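Local coordinates for protein serine protease inhibitor (Thermoanaerobacter tengcongensis, PDB 2PEF) that probably inhibits serine-type endopeptidases as a member of the serpin family, here captured in the latent state, at residues Y11-F16 and S37-L42; S94-E99 and S131-W136; K246-I251 and S359-I364. One frame throughout, in Å; residues are numbered along the deposited sequence. Where two conformers were deposited one is given.

Contact 1. Residues Y11-F16 and S37-L42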
loop_
_atom_site.group_PDB
_atom_site.type_symbol
_atom_site.label_atom_id
_atom_site.label_comp_id
_atom_site.label_asym_id
_atom_site.label_seq_id
_atom_site.Cartn_x
_atom_site.Cartn_y
_atom_site.Cartn_z
ATOM N N TYR A 11 -8.525 -2.136 -14.278
ATOM C CA TYR A 11 -9.285 -0.905 -14.055
ATOM C C TYR A 11 -10.108 -0.911 -12.761
ATOM O O TYR A 11 -10.237 0.128 -12.112
ATOM C CB TYR A 11 -10.105 -0.506 -15.285
ATOM C CG TYR A 11 -9.261 0.165 -16.356
ATOM C CD1 TYR A 11 -8.787 -0.557 -17.450
ATOM C CD2 TYR A 11 -8.918 1.517 -16.258
ATOM C CE1 TYR A 11 -8.009 0.049 -18.430
ATOM C CE2 TYR A 11 -8.133 2.134 -17.235
ATOM C CZ TYR A 11 -7.681 1.392 -18.315
ATOM O OH TYR A 11 -6.909 1.990 -19.286
ATOM N N ASN A 12 -10.625 -2.072 -12.366
ATOM C CA ASN A 12 -11.294 -2.191 -11.066
ATOM C C ASN A 12 -10.323 -1.982 -9.898
ATOM O O ASN A 12 -10.636 -1.267 -8.948
ATOM C CB ASN A 12 -12.038 -3.525 -10.929
ATOM C CG ASN A 12 -13.340 -3.556 -11.718
ATOM O OD1 ASN A 12 -13.562 -2.740 -12.620
ATOM N ND2 ASN A 12 -14.215 -4.493 -11.372
ATOM N N THR A 13 -9.136 -2.573 -9.995
ATOM C CA THR A 13 -8.122 -2.440 -8.943
ATOM C C THR A 13 -7.567 -1.018 -8.911
ATOM O O THR A 13 -7.310 -0.475 -7.832
ATOM C CB THR A 13 -7.015 -3.511 -9.091
ATOM O OG1 THR A 13 -7.626 -4.806 -9.057
ATOM C CG2 THR A 13 -5.979 -3.414 -7.967
ATOM N N ALA A 14 -7.431 -0.408 -10.090
ATOM C CA ALA A 14 -7.010 0.988 -10.209
ATOM C C ALA A 14 -7.982 1.910 -9.479
ATOM O O ALA A 14 -7.552 2.802 -8.742
ATOM C CB ALA A 14 -6.872 1.394 -11.676
ATOM N N ASP A 15 -9.287 1.684 -9.676
ATOM C CA ASP A 15 -10.327 2.451 -8.976
ATOM C C ASP A 15 -10.221 2.322 -7.455
ATOM O O ASP A 15 -10.258 3.326 -6.741
ATOM C CB ASP A 15 -11.728 2.055 -9.458
ATOM C CG ASP A 15 -12.187 2.861 -10.670
ATOM O OD1 ASP A 15 -11.417 3.710 -11.166
ATOM O OD2 ASP A 15 -13.330 2.651 -11.128
ATOM N N PHE A 16 -10.092 1.088 -6.965
ATOM C CA PHE A 16 -9.894 0.844 -5.532
ATOM C C PHE A 16 -8.658 1.575 -5.019
ATOM O O PHE A 16 -8.703 2.230 -3.973
ATOM C CB PHE A 16 -9.758 -0.654 -5.244
ATOM C CG PHE A 16 -9.224 -0.963 -3.867
ATOM C CD1 PHE A 16 -10.079 -1.005 -2.768
ATOM C CD2 PHE A 16 -7.866 -1.213 -3.670
ATOM C CE1 PHE A 16 -9.580 -1.288 -1.494
ATOM C CE2 PHE A 16 -7.366 -1.496 -2.406
ATOM C CZ PHE A 16 -8.221 -1.537 -1.319
ATOM N N SER A 37 -0.997 -3.992 -0.583
ATOM C CA SER A 37 -1.007 -4.511 0.780
ATOM C C SER A 37 -2.400 -4.477 1.408
ATOM O O SER A 37 -2.833 -5.449 2.032
ATOM C CB SER A 37 -0.012 -3.739 1.647
ATOM O OG SER A 37 -0.070 -4.178 2.992
ATOM N N ALA A 38 -3.098 -3.356 1.237
ATOM C CA ALA A 38 -4.447 -3.197 1.774
ATOM C C ALA A 38 -5.412 -4.193 1.146
ATOM O O ALA A 38 -6.163 -4.868 1.860
ATOM C CB ALA A 38 -4.935 -1.776 1.576
ATOM N N MET A 39 -5.373 -4.279 -0.184
ATOM C CA MET A 39 -6.174 -5.234 -0.949
ATOM C C MET A 39 -6.003 -6.664 -0.435
ATOM O O MET A 39 -6.977 -7.393 -0.231
ATOM C CB MET A 39 -5.790 -5.163 -2.433
ATOM C CG MET A 39 -6.419 -6.241 -3.309
ATOM S SD MET A 39 -8.210 -6.086 -3.442
ATOM C CE MET A 39 -8.355 -4.688 -4.549
ATOM N N LEU A 40 -4.752 -7.067 -0.235
ATOM C CA LEU A 40 -4.470 -8.447 0.161
ATOM C C LEU A 40 -4.980 -8.806 1.555
ATOM O O LEU A 40 -5.548 -9.882 1.747
ATOM C CB LEU A 40 -2.984 -8.765 0.008
ATOM C CG LEU A 40 -2.513 -8.799 -1.450
ATOM C CD1 LEU A 40 -0.996 -8.792 -1.522
ATOM C CD2 LEU A 40 -3.083 -9.991 -2.202
ATOM N N ALA A 41 -4.791 -7.906 2.518
ATOM C CA ALA A 41 -5.267 -8.132 3.878
ATOM C C ALA A 41 -6.790 -8.206 3.894
ATOM O O ALA A 41 -7.373 -9.066 4.553
ATOM C CB ALA A 41 -4.783 -7.027 4.798
ATOM N N LEU A 42 -7.423 -7.303 3.146
ATOM C CA LEU A 42 -8.876 -7.219 3.112
ATOM C C LEU A 42 -9.502 -8.355 2.307
ATOM O O LEU A 42 -10.591 -8.821 2.639
ATOM C CB LEU A 42 -9.322 -5.859 2.571
ATOM C CG LEU A 42 -9.023 -4.646 3.463
ATOM C CD1 LEU A 42 -9.148 -3.353 2.666
ATOM C CD2 LEU A 42 -9.927 -4.608 4.697
#
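Ala38 comes first along 37-42 and meets the rim of the Phe16 ring. Its CB lies 4.4 Å from Phe16 CZ, close to the ring plane. Met39 carries most of the contact from its side. Its CG stands anti to the backbone N (chi1 172°), and the chain bends at chi2 and chi3. These bends fold the methyl back over one face of Phe16. Met39 CE approaches Phe16 CD2 to 3.6 Å, displaced from the ring centre toward the rim. This is a CH-pi contact, with CE 4.0 Å from the ring centroid. The sulfur follows behind, SD 4.9 Å from the same centroid, which makes a distant Met-aromatic pair. Met39 has a second deposited conformer. Helix 35-46 is the buried helix B behind serpin beta-sheet A, and its Ser37 bonds to Asn162 and Thr329 of that sheet. Segments 11-16 and 37-42 run at 103° to each other with axes 11.7 Å apart, so side chains bridge the space between the backbones. Met39 also touches Thr13, its CE 4.4 Å from Thr13 CG2, and packs on Leu70 and Leu74 of helix 67-80. One turn on, Leu42 sets CD1 at the Phe16 edge, 4.5 Å from Phe16 CZ.

Contact 2. Residues S94-E99 and S131-W136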
loop_
_atom_site.group_PDB
_atom_site.type_symbol
_atom_site.label_atom_id
_atom_site.label_comp_id
_atom_site.label_asym_id
_atom_site.label_seq_id
_atom_site.Cartn_x
_atom_site.Cartn_y
_atom_site.Cartn_z
ATOM N N SER A 94 -0.198 -13.504 6.753
ATOM C CA SER A 94 -0.348 -14.358 7.922
ATOM C C SER A 94 -1.687 -14.178 8.619
ATOM O O SER A 94 -2.325 -13.128 8.513
ATOM C CB SER A 94 0.808 -14.154 8.913
ATOM O OG SER A 94 0.858 -12.823 9.380
ATOM N N ILE A 95 -2.107 -15.235 9.307
ATOM C CA ILE A 95 -3.262 -15.209 10.191
ATOM C C ILE A 95 -2.743 -15.641 11.552
ATOM O O ILE A 95 -1.905 -16.546 11.650
ATOM C CB ILE A 95 -4.376 -16.205 9.739
ATOM C CG1 ILE A 95 -4.586 -16.176 8.215
ATOM C CG2 ILE A 95 -5.681 -15.974 10.524
ATOM C CD1 ILE A 95 -5.142 -14.878 7.644
ATOM N N TRP A 96 -3.221 -14.964 12.591
ATOM C CA TRP A 96 -2.888 -15.292 13.970
ATOM C C TRP A 96 -4.207 -15.447 14.709
ATOM O O TRP A 96 -5.033 -14.536 14.701
ATOM C CB TRP A 96 -2.070 -14.160 14.608
ATOM C CG TRP A 96 -0.814 -13.803 13.859
ATOM C CD1 TRP A 96 -0.725 -13.119 12.680
ATOM C CD2 TRP A 96 0.530 -14.094 14.255
ATOM N NE1 TRP A 96 0.592 -12.980 12.307
ATOM C CE2 TRP A 96 1.385 -13.566 13.259
ATOM C CE3 TRP A 96 1.097 -14.747 15.359
ATOM C CZ2 TRP A 96 2.775 -13.676 13.330
ATOM C CZ3 TRP A 96 2.481 -14.859 15.428
ATOM C CH2 TRP A 96 3.304 -14.322 14.420
ATOM N N PHE A 97 -4.420 -16.612 15.318
ATOM C CA PHE A 97 -5.656 -16.852 16.062
ATOM C C PHE A 97 -5.412 -17.425 17.457
ATOM O O PHE A 97 -4.462 -18.182 17.673
ATOM C CB PHE A 97 -6.649 -17.713 15.261
ATOM C CG PHE A 97 -6.202 -19.135 15.043
ATOM C CD1 PHE A 97 -6.506 -20.125 15.972
ATOM C CD2 PHE A 97 -5.491 -19.487 13.900
ATOM C CE1 PHE A 97 -6.100 -21.444 15.773
ATOM C CE2 PHE A 97 -5.081 -20.806 13.693
ATOM C CZ PHE A 97 -5.387 -21.784 14.630
ATOM N N LYS A 98 -6.281 -17.047 18.393
ATOM C CA LYS A 98 -6.191 -17.488 19.780
ATOM C C LYS A 98 -6.768 -18.893 19.930
ATOM O O LYS A 98 -7.986 -19.074 19.978
ATOM C CB LYS A 98 -6.916 -16.503 20.701
ATOM C CG LYS A 98 -6.704 -16.769 22.178
ATOM C CD LYS A 98 -7.377 -15.704 23.027
ATOM C CE LYS A 98 -7.140 -15.953 24.501
ATOM N NZ LYS A 98 -7.936 -15.018 25.339
ATOM N N GLU A 99 -5.870 -19.873 20.015
ATOM C CA GLU A 99 -6.218 -21.299 20.016
ATOM C C GLU A 99 -7.284 -21.717 21.036
ATOM O O GLU A 99 -8.111 -22.589 20.752
ATOM C CB GLU A 99 -4.955 -22.142 20.207
ATOM N N SER A 131 5.545 -10.187 20.601
ATOM C CA SER A 131 6.920 -10.345 20.134
ATOM C C SER A 131 6.968 -11.116 18.816
ATOM O O SER A 131 7.662 -10.714 17.879
ATOM C CB SER A 131 7.775 -11.049 21.191
ATOM O OG SER A 131 7.834 -10.300 22.392
ATOM N N ASP A 132 6.217 -12.215 18.747
ATOM C CA ASP A 132 6.166 -13.055 17.550
ATOM C C ASP A 132 5.654 -12.298 16.330
ATOM O O ASP A 132 6.226 -12.397 15.243
ATOM C CB ASP A 132 5.288 -14.284 17.787
ATOM C CG ASP A 132 5.920 -15.282 18.736
ATOM O OD1 ASP A 132 7.162 -15.276 18.877
ATOM O OD2 ASP A 132 5.170 -16.080 19.333
ATOM N N ILE A 133 4.566 -11.555 16.519
ATOM C CA ILE A 133 3.965 -10.780 15.435
ATOM C C ILE A 133 4.934 -9.714 14.918
ATOM O O ILE A 133 5.168 -9.608 13.710
ATOM C CB ILE A 133 2.623 -10.142 15.866
ATOM C CG1 ILE A 133 1.575 -11.233 16.101
ATOM C CG2 ILE A 133 2.142 -9.147 14.815
ATOM C CD1 ILE A 133 0.330 -10.762 16.864
ATOM N N ASN A 134 5.511 -8.945 15.838
ATOM C CA ASN A 134 6.466 -7.905 15.475
ATOM C C ASN A 134 7.734 -8.439 14.818
ATOM O O ASN A 134 8.275 -7.809 13.908
ATOM C CB ASN A 134 6.801 -7.029 16.680
ATOM C CG ASN A 134 5.645 -6.136 17.080
ATOM O OD1 ASN A 134 4.783 -5.815 16.261
ATOM N ND2 ASN A 134 5.618 -5.734 18.344
ATOM N N ASN A 135 8.200 -9.598 15.275
ATOM C CA ASN A 135 9.321 -10.273 14.622
ATOM C C ASN A 135 8.982 -10.711 13.201
ATOM O O ASN A 135 9.825 -10.627 12.296
ATOM C CB ASN A 135 9.817 -11.445 15.469
ATOM C CG ASN A 135 10.649 -10.988 16.647
ATOM O OD1 ASN A 135 11.462 -10.067 16.526
ATOM N ND2 ASN A 135 10.453 -11.624 17.795
ATOM N N TRP A 136 7.733 -11.136 13.009
ATOM C CA TRP A 136 7.247 -11.532 11.699
ATOM C C TRP A 136 7.209 -10.327 10.764
ATOM O O TRP A 136 7.767 -10.382 9.677
ATOM C CB TRP A 136 5.868 -12.193 11.811
ATOM C CG TRP A 136 5.363 -12.783 10.530
ATOM C CD1 TRP A 136 5.558 -14.059 10.082
ATOM C CD2 TRP A 136 4.562 -12.128 9.536
ATOM N NE1 TRP A 136 4.935 -14.238 8.873
ATOM C CE2 TRP A 136 4.316 -13.070 8.514
ATOM C CE3 TRP A 136 4.033 -10.839 9.411
ATOM C CZ2 TRP A 136 3.564 -12.760 7.375
ATOM C CZ3 TRP A 136 3.282 -10.530 8.274
ATOM C CH2 TRP A 136 3.054 -11.491 7.277
#
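Trp96 lays one face of its indole against Ile133, whose CG1 sits over the centre of the six-membered ring. Ile133 CG1 is 3.5 Å from that centroid, a CH-pi contact. Helix 127-140 is helix F of the serpin fold, lying across the face of beta-sheet A, which includes strands 87-98 and 158-169. The strand and helix segments run antiparallel, their axes 11.1 Å apart. Ile133 also packs on Tyr159 and Ile161 of strand 158-169. Asp132 brings CB to 3.7 Å from Trp96 CZ3. The edge of Trp96 turns toward the face of Trp136 in an offset edge-to-face pair, the planes 87° apart. Trp136 CB lies in the plane of the Trp96 ring, 3.8 Å from Trp96 CZ2. Trp136 CG is anti to its own backbone N (chi1 -173°), which directs the indole to Ser94 on the strand. Trp136 NE1 bonds to Asp119, and Phe121 meets both tryptophans. Ser94 CB makes a CH-pi contact over the Trp136 six-membered ring, 3.8 Å from its centroid. Ser94 OG lies 3.3 Å from Trp136 CH2. The same OG accepts a bent hydrogen bond from Trp96 NE1 at 2.9 Å, lying 26° out of the Trp96 ring plane.

Contact 3. Residues K246-I251 and S359-I364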
loop_
_atom_site.group_PDB
_atom_site.type_symbol
_atom_site.label_atom_id
_atom_site.label_comp_id
_atom_site.label_asym_id
_atom_site.label_seq_id
_atom_site.Cartn_x
_atom_site.Cartn_y
_atom_site.Cartn_z
ATOM N N LYS A 246 -8.043 7.836 -14.725
ATOM C CA LYS A 246 -7.148 8.964 -14.949
ATOM C C LYS A 246 -5.703 8.639 -14.601
ATOM O O LYS A 246 -4.779 9.091 -15.283
ATOM C CB LYS A 246 -7.620 10.192 -14.176
ATOM C CG LYS A 246 -8.812 10.875 -14.813
ATOM C CD LYS A 246 -9.039 12.256 -14.226
ATOM C CE LYS A 246 -10.167 12.974 -14.947
ATOM N NZ LYS A 246 -9.809 13.318 -16.358
ATOM N N PHE A 247 -5.505 7.838 -13.556
ATOM C CA PHE A 247 -4.153 7.428 -13.178
ATOM C C PHE A 247 -3.511 6.517 -14.229
ATOM O O PHE A 247 -2.373 6.746 -14.633
ATOM C CB PHE A 247 -4.143 6.754 -11.802
ATOM C CG PHE A 247 -2.767 6.380 -11.326
ATOM C CD1 PHE A 247 -1.914 7.347 -10.806
ATOM C CD2 PHE A 247 -2.317 5.065 -11.414
ATOM C CE1 PHE A 247 -0.638 7.016 -10.375
ATOM C CE2 PHE A 247 -1.039 4.721 -10.982
ATOM C CZ PHE A 247 -0.199 5.705 -10.465
ATOM N N ILE A 248 -4.232 5.485 -14.662
ATOM C CA ILE A 248 -3.702 4.586 -15.690
ATOM C C ILE A 248 -3.429 5.380 -16.968
ATOM O O ILE A 248 -2.375 5.216 -17.594
ATOM C CB ILE A 248 -4.641 3.374 -15.977
ATOM C CG1 ILE A 248 -4.897 2.542 -14.710
ATOM C CG2 ILE A 248 -4.076 2.495 -17.094
ATOM C CD1 ILE A 248 -3.654 1.894 -14.073
ATOM N N ASP A 249 -4.365 6.259 -17.331
ATOM C CA ASP A 249 -4.251 7.056 -18.556
ATOM C C ASP A 249 -3.077 8.030 -18.564
ATOM O O ASP A 249 -2.443 8.215 -19.594
ATOM C CB ASP A 249 -5.558 7.804 -18.849
ATOM C CG ASP A 249 -6.637 6.900 -19.416
ATOM O OD1 ASP A 249 -6.380 5.692 -19.609
ATOM O OD2 ASP A 249 -7.753 7.402 -19.673
ATOM N N LEU A 250 -2.786 8.655 -17.428
ATOM C CA LEU A 250 -1.688 9.616 -17.381
ATOM C C LEU A 250 -0.328 8.943 -17.598
ATOM O O LEU A 250 0.582 9.552 -18.163
ATOM C CB LEU A 250 -1.727 10.471 -16.104
ATOM C CG LEU A 250 -1.412 9.884 -14.726
ATOM C CD1 LEU A 250 0.089 9.888 -14.458
ATOM C CD2 LEU A 250 -2.129 10.685 -13.648
ATOM N N ILE A 251 -0.210 7.684 -17.174
ATOM C CA ILE A 251 0.997 6.893 -17.410
ATOM C C ILE A 251 1.046 6.427 -18.866
ATOM O O ILE A 251 2.080 6.555 -19.530
ATOM C CB ILE A 251 1.092 5.668 -16.454
ATOM C CG1 ILE A 251 1.247 6.122 -14.999
ATOM C CG2 ILE A 251 2.252 4.755 -16.852
ATOM C CD1 ILE A 251 0.878 5.056 -13.978
ATOM N N SER A 359 3.740 -3.840 -15.966
ATOM C CA SER A 359 2.890 -4.756 -16.735
ATOM C C SER A 359 1.415 -4.347 -16.713
ATOM O O SER A 359 0.643 -4.753 -17.586
ATOM C CB SER A 359 3.051 -6.203 -16.251
ATOM O OG SER A 359 2.396 -6.409 -15.008
ATOM N N THR A 360 1.030 -3.544 -15.720
ATOM C CA THR A 360 -0.376 -3.167 -15.520
ATOM C C THR A 360 -0.577 -1.662 -15.327
ATOM O O THR A 360 -1.686 -1.157 -15.503
ATOM C CB THR A 360 -0.978 -3.864 -14.279
ATOM O OG1 THR A 360 -0.244 -3.466 -13.114
ATOM C CG2 THR A 360 -0.951 -5.387 -14.416
ATOM N N ASN A 361 0.498 -0.964 -14.955
ATOM C CA ASN A 361 0.455 0.442 -14.526
ATOM C C ASN A 361 -0.214 0.665 -13.162
ATOM O O ASN A 361 -0.491 1.801 -12.771
ATOM C CB ASN A 361 -0.134 1.351 -15.608
ATOM C CG ASN A 361 0.802 1.529 -16.779
ATOM O OD1 ASN A 361 2.016 1.378 -16.642
ATOM N ND2 ASN A 361 0.248 1.852 -17.941
ATOM N N LEU A 362 -0.432 -0.423 -12.423
ATOM C CA LEU A 362 -1.009 -0.348 -11.083
ATOM C C LEU A 362 -0.003 0.142 -10.042
ATOM O O LEU A 362 1.159 -0.263 -10.064
ATOM C CB LEU A 362 -1.567 -1.711 -10.661
ATOM C CG LEU A 362 -2.841 -2.170 -11.375
ATOM C CD1 LEU A 362 -3.129 -3.635 -11.067
ATOM C CD2 LEU A 362 -4.030 -1.298 -10.991
ATOM N N PRO A 363 -0.448 1.018 -9.123
ATOM C CA PRO A 363 0.460 1.532 -8.098
ATOM C C PRO A 363 0.642 0.581 -6.914
ATOM O O PRO A 363 -0.287 0.378 -6.122
ATOM C CB PRO A 363 -0.224 2.823 -7.651
ATOM C CG PRO A 363 -1.681 2.560 -7.840
ATOM C CD PRO A 363 -1.802 1.596 -9.003
ATOM N N ILE A 364 1.838 0.008 -6.803
ATOM C CA ILE A 364 2.202 -0.805 -5.640
ATOM C C ILE A 364 2.244 0.077 -4.393
ATOM O O ILE A 364 1.731 -0.302 -3.342
ATOM C CB ILE A 364 3.570 -1.525 -5.838
ATOM C CG1 ILE A 364 3.597 -2.322 -7.153
ATOM C CG2 ILE A 364 3.925 -2.399 -4.628
ATOM C CD1 ILE A 364 2.610 -3.482 -7.234
#
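Helix segment 246-251 and segment 359-364 come closest at Ile248 and Asn361, with CA atoms 6.0 Å apart. No hydrogen bond joins the two segments. Asn361 has positive phi (70°), as suits the turn that leads into strand 362-372. Thr360 shapes this turn: its OG1 accepts from Leu362 N at 3.1 Å, an ST turn, and also bonds to Asp357 at the end of the preceding strand. Asn361 presents both its side chain and its carbonyl to the helix. CG is anti to the carbonyl carbon (chi1 -71°), which lays the amide beside Ile251. Ile251 CG2 touches Asn361 OD1 at 3.4 Å and also lies near CG and ND2 of Asn361. The Asn361 carbonyl oxygen is set among hydrocarbon. Ile248 CD1 lies 3.4 Å from Asn361 O, and Ile251 CD1 is also close. Phe247 CE2 reaches the same oxygen at 3.5 Å, with O at the ring edge near its plane. This oxygen is buried and has no hydrogen-bond partner in the model. In the serpin fold, the turn links the antiparallel strands 345-357 and 362-372 near the C-terminus. Helix 244-252 packs against this hairpin, and Ile356 touches Phe247, Ile251 and Asn361. A glycine in place of Asn361 would probably open a gap beside Ile251 CG2 and leave CD1 of Ile248 less closely packed. Beyond the turn, Pro363 lies alongside Phe247, the two side chains running in opposing directions. Pro363 CD is 3.8 Å from Phe247 CE2, and CB and CG of the proline are nearly as close.

All three contacts are mainly buried, but contact 2 has an exposed margin at Asp132. Contacts 1 and 3 are neighbours, with centres 13 Å apart. Helix 7-22 joins them: Tyr11 and Ala14 pack on Ile248, and Ala14 also meets Leu362. Contact 2 lies about 24 Å from contact 1 and 34 Å from contact 3, centre to centre, and touches neither. Contacts 2 and 3 fall on opposite sides of the chain's centre. Contact 1 is helix on helix and is apolar. Contact 2 is helix on strand, with paired indoles and a serine. Contact 3 sets a helix against a turn, where hydrocarbon groups press on the backbone carbonyl and side-chain amide of Asn361.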